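PDB 6AE2: Csm3 from Thermoplasma volcanium, which belongs to the type III-A CRISPR-Cas effector complex, where it probably binds RNA and may act as an endonuclease. Local coordinates for residues A[84-87]-A[88-91]; A[187-190]-A[191-194]. All coordinates share one frame; numbering follows the deposited sequence.

Contact 1. Residues A[84-87]-A[88-91]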
# COMPACT_ATOMS: atom_id res chain seq x y z
N LYS A 84 -2.39 8.12 -13.16
CA LYS A 84 -3.58 8.69 -13.80
C LYS A 84 -4.63 7.61 -14.06
O LYS A 84 -5.82 7.82 -13.81
CB LYS A 84 -3.19 9.39 -15.10
CG LYS A 84 -4.21 10.40 -15.59
CD LYS A 84 -3.87 10.89 -16.98
CE LYS A 84 -4.92 11.87 -17.48
NZ LYS A 84 -4.68 12.28 -18.89
N GLY A 85 -4.20 6.46 -14.57
CA GLY A 85 -5.14 5.39 -14.83
C GLY A 85 -5.79 4.85 -13.57
O GLY A 85 -6.98 4.53 -13.56
N LYS A 86 -5.03 4.76 -12.49
CA LYS A 86 -5.58 4.25 -11.24
C LYS A 86 -6.54 5.26 -10.62
O LYS A 86 -7.64 4.90 -10.18
CB LYS A 86 -4.46 3.89 -10.26
CG LYS A 86 -4.95 3.23 -8.98
CD LYS A 86 -5.92 2.11 -9.30
CE LYS A 86 -6.43 1.44 -8.04
NZ LYS A 86 -6.45 -0.05 -8.18
N ILE A 87 -6.14 6.53 -10.57
CA ILE A 87 -7.01 7.56 -10.00
C ILE A 87 -8.30 7.67 -10.81
O ILE A 87 -9.39 7.79 -10.26
CB ILE A 87 -6.28 8.91 -9.92
CG1 ILE A 87 -5.12 8.84 -8.93
CG2 ILE A 87 -7.24 10.02 -9.53
CD1 ILE A 87 -4.26 10.09 -8.92
N ARG A 88 -8.18 7.60 -12.14
CA ARG A 88 -9.36 7.70 -12.99
C ARG A 88 -10.32 6.54 -12.73
O ARG A 88 -11.53 6.75 -12.56
CB ARG A 88 -8.95 7.74 -14.46
CG ARG A 88 -10.00 8.36 -15.37
CD ARG A 88 -10.16 7.59 -16.67
NE ARG A 88 -11.28 8.10 -17.46
CZ ARG A 88 -11.16 8.96 -18.46
NH1 ARG A 88 -9.96 9.42 -18.81
NH2 ARG A 88 -12.24 9.37 -19.11
N SER A 89 -9.79 5.32 -12.70
CA SER A 89 -10.64 4.15 -12.46
C SER A 89 -11.32 4.23 -11.10
O SER A 89 -12.46 3.78 -10.95
CB SER A 89 -9.83 2.87 -12.58
OG SER A 89 -8.96 2.71 -11.46
N LEU A 90 -10.64 4.79 -10.10
CA LEU A 90 -11.23 4.90 -8.77
C LEU A 90 -12.39 5.89 -8.75
O LEU A 90 -13.41 5.66 -8.08
CB LEU A 90 -10.17 5.31 -7.75
CG LEU A 90 -9.12 4.25 -7.40
CD1 LEU A 90 -7.85 4.90 -6.90
CD2 LEU A 90 -9.67 3.28 -6.37
N LEU A 91 -12.26 7.00 -9.48
CA LEU A 91 -13.36 7.97 -9.54
C LEU A 91 -14.54 7.41 -10.32
O LEU A 91 -15.70 7.68 -9.98
CB LEU A 91 -12.87 9.28 -10.14
CG LEU A 91 -11.87 10.07 -9.29
CD1 LEU A 91 -10.99 10.95 -10.16
CD2 LEU A 91 -12.60 10.89 -8.24
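Lys86 O takes two hydrogen bonds from the next helical turn. Leu90 N donates the backbone bond to Lys86 O at 3.0 Å. Ser89 OG donates the other, 2.9 Å from Lys86 O. Both donors sit on the same face of the carbonyl plane, but they come in differently. Leu90 N approaches more nearly head-on. For Ser89 OG the C=O...donor angle is only 118°, so the hydroxyl meets the oxygen from the flank. The Ser89 side chain turns OG into the space between its own N and carbonyl carbon (chi1 73°), which points the hydroxyl back along the helix. The side chain of Lys86 runs over the same region. It bends at chi2 (48°), and Lys86 CE comes to rest 3.9 Å from Leu90 CD1. The two side chains cross at a slant, methylene against methyl. The ammonium end of Lys86 makes a cation-pi contact with Tyr208.

All of this lies within helix 80-93, which follows strand 71-78 in the RAMP fold. The regular i to i+4 bonds continue through the segment, for example Arg88 N to Lys84 O at 2.9 Å and Leu91 N to Ile87 O at 3.1 Å. On the buried side, Ile87 and Leu91 lie next to each other and point the same way. Ile87 CG2 touches Leu91 CD1 at 3.9 Å. Ile87 also packs on Phe109 and Leu91 on Val105, both of helix 104-109, whereas Leu90 meets Leu203 and Leu204 of helix 190-205. Arg88 extends away from the preceding turn. Its NE forms a salt bridge with Glu92 and its NH2 is hydrogen-bonded to Gly110 O.

Contact 2. Residues A[187-190]-A[191-194]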
# COMPACT_ATOMS: atom_id res chain seq x y z
N GLY A 187 -13.88 29.90 -18.26
CA GLY A 187 -15.06 29.06 -18.25
C GLY A 187 -14.90 27.78 -17.45
O GLY A 187 -15.89 27.06 -17.26
N ASP A 188 -13.70 27.49 -16.98
CA ASP A 188 -13.43 26.29 -16.20
C ASP A 188 -13.59 26.57 -14.71
O ASP A 188 -13.30 27.67 -14.23
CB ASP A 188 -12.02 25.77 -16.47
CG ASP A 188 -11.93 24.94 -17.72
OD1 ASP A 188 -12.98 24.45 -18.19
OD2 ASP A 188 -10.80 24.78 -18.25
N ASN A 189 -14.07 25.56 -13.98
CA ASN A 189 -14.22 25.66 -12.53
C ASN A 189 -12.96 25.09 -11.89
O ASN A 189 -12.85 23.89 -11.62
CB ASN A 189 -15.48 24.92 -12.07
CG ASN A 189 -15.90 25.30 -10.66
OD1 ASN A 189 -15.06 25.68 -9.83
ND2 ASN A 189 -17.19 25.23 -10.39
N GLU A 190 -11.99 25.98 -11.64
CA GLU A 190 -10.70 25.56 -11.10
C GLU A 190 -10.87 24.83 -9.77
O GLU A 190 -10.24 23.79 -9.53
CB GLU A 190 -9.79 26.77 -10.94
CG GLU A 190 -8.45 26.47 -10.28
CD GLU A 190 -7.83 27.69 -9.63
OE1 GLU A 190 -7.52 28.66 -10.35
OE2 GLU A 190 -7.65 27.67 -8.39
N GLU A 191 -11.72 25.37 -8.89
CA GLU A 191 -11.88 24.79 -7.56
C GLU A 191 -12.47 23.38 -7.65
O GLU A 191 -12.08 22.49 -6.88
CB GLU A 191 -12.77 25.69 -6.70
CG GLU A 191 -13.32 25.02 -5.45
CD GLU A 191 -14.02 25.99 -4.53
OE1 GLU A 191 -15.07 25.63 -3.95
OE2 GLU A 191 -13.52 27.13 -4.39
N GLU A 192 -13.39 23.15 -8.59
CA GLU A 192 -13.97 21.82 -8.74
C GLU A 192 -12.95 20.84 -9.31
O GLU A 192 -12.93 19.66 -8.93
CB GLU A 192 -15.21 21.88 -9.63
CG GLU A 192 -16.47 22.32 -8.91
CD GLU A 192 -16.87 21.37 -7.80
OE1 GLU A 192 -17.01 20.16 -8.07
OE2 GLU A 192 -17.04 21.84 -6.65
N MET A 193 -12.09 21.30 -10.23
CA MET A 193 -11.10 20.41 -10.83
C MET A 193 -10.05 19.98 -9.82
O MET A 193 -9.69 18.80 -9.74
CB MET A 193 -10.45 21.09 -12.03
CG MET A 193 -11.39 21.31 -13.20
SD MET A 193 -10.49 21.89 -14.64
CE MET A 193 -10.47 23.63 -14.28
N ILE A 194 -9.53 20.94 -9.04
CA ILE A 194 -8.61 20.59 -7.96
C ILE A 194 -9.26 19.61 -7.00
O ILE A 194 -8.66 18.60 -6.62
CB ILE A 194 -8.14 21.86 -7.23
CG1 ILE A 194 -7.19 22.68 -8.11
CG2 ILE A 194 -7.47 21.50 -5.91
CD1 ILE A 194 -7.15 24.15 -7.76
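The Asn189 amide has one face laid against the aliphatic part of Glu192. Glu192 CG and CB both sit over that face, CG 3.5 Å from Asn189 CG. The Glu192 carboxylate is turned 71° from the amide plane and leads away. At the oxygen end of the amide, Glu191 CB lies 3.9 Å from Asn189 OD1. Asn189 OD1 accepts a hydrogen bond from Glu192 N at 3.3 Å. The donor stands well above the amide plane, 66° out of it, on the face that Glu192 covers. With CG anti to the backbone N (chi1 -164°), the Asn189 amide reaches forward over the first helical turn.

This is an N-cap: Asn189 closes the start of helix 190-205, at the end of the loop that follows strand 175-185. Its backbone also takes part, as Asn189 O accepts from Met193 N at 3.0 Å. Glu190, Glu191 and Glu192 occupy the first turn, where negative charge would be expected to suit the helix dipole.

Asp188 and Met193 cross at about a right angle, with Met193 CE 3.4 Å from Asp188 CB. The Asp188 carboxylate forms a salt bridge with Arg124 and accepts from Tyr185 N. Met193 also packs on Ile104 and Met108 of helix 104-109. One turn of the helix is spanned by Glu190 and Ile194, which lie alongside each other. Glu190 CG is 3.7 Å from Ile194 CD1, while Glu190 OE1 is hydrogen-bonded to Tyr28 OH on strand 26-38.

Overall arrangement
Contact 1 precedes contact 2 in the chain, and their centres are 18 Å apart. Their nearest atoms are about 8 Å apart, so they do not touch. Helix 190-205 connects them. Contact 2 forms its start, while its later part, including Thr199, packs on contact 1. Helix 104-109 also reaches both contacts. Contact 1 is nearer the middle of the chain, 11 Å from its centre against 21 Å for contact 2. Contact 2 also has side chains, Glu190 and Ile194, on strand 26-38 of the main antiparallel sheet. Neither contact is touched by the other protein chain of the assembly.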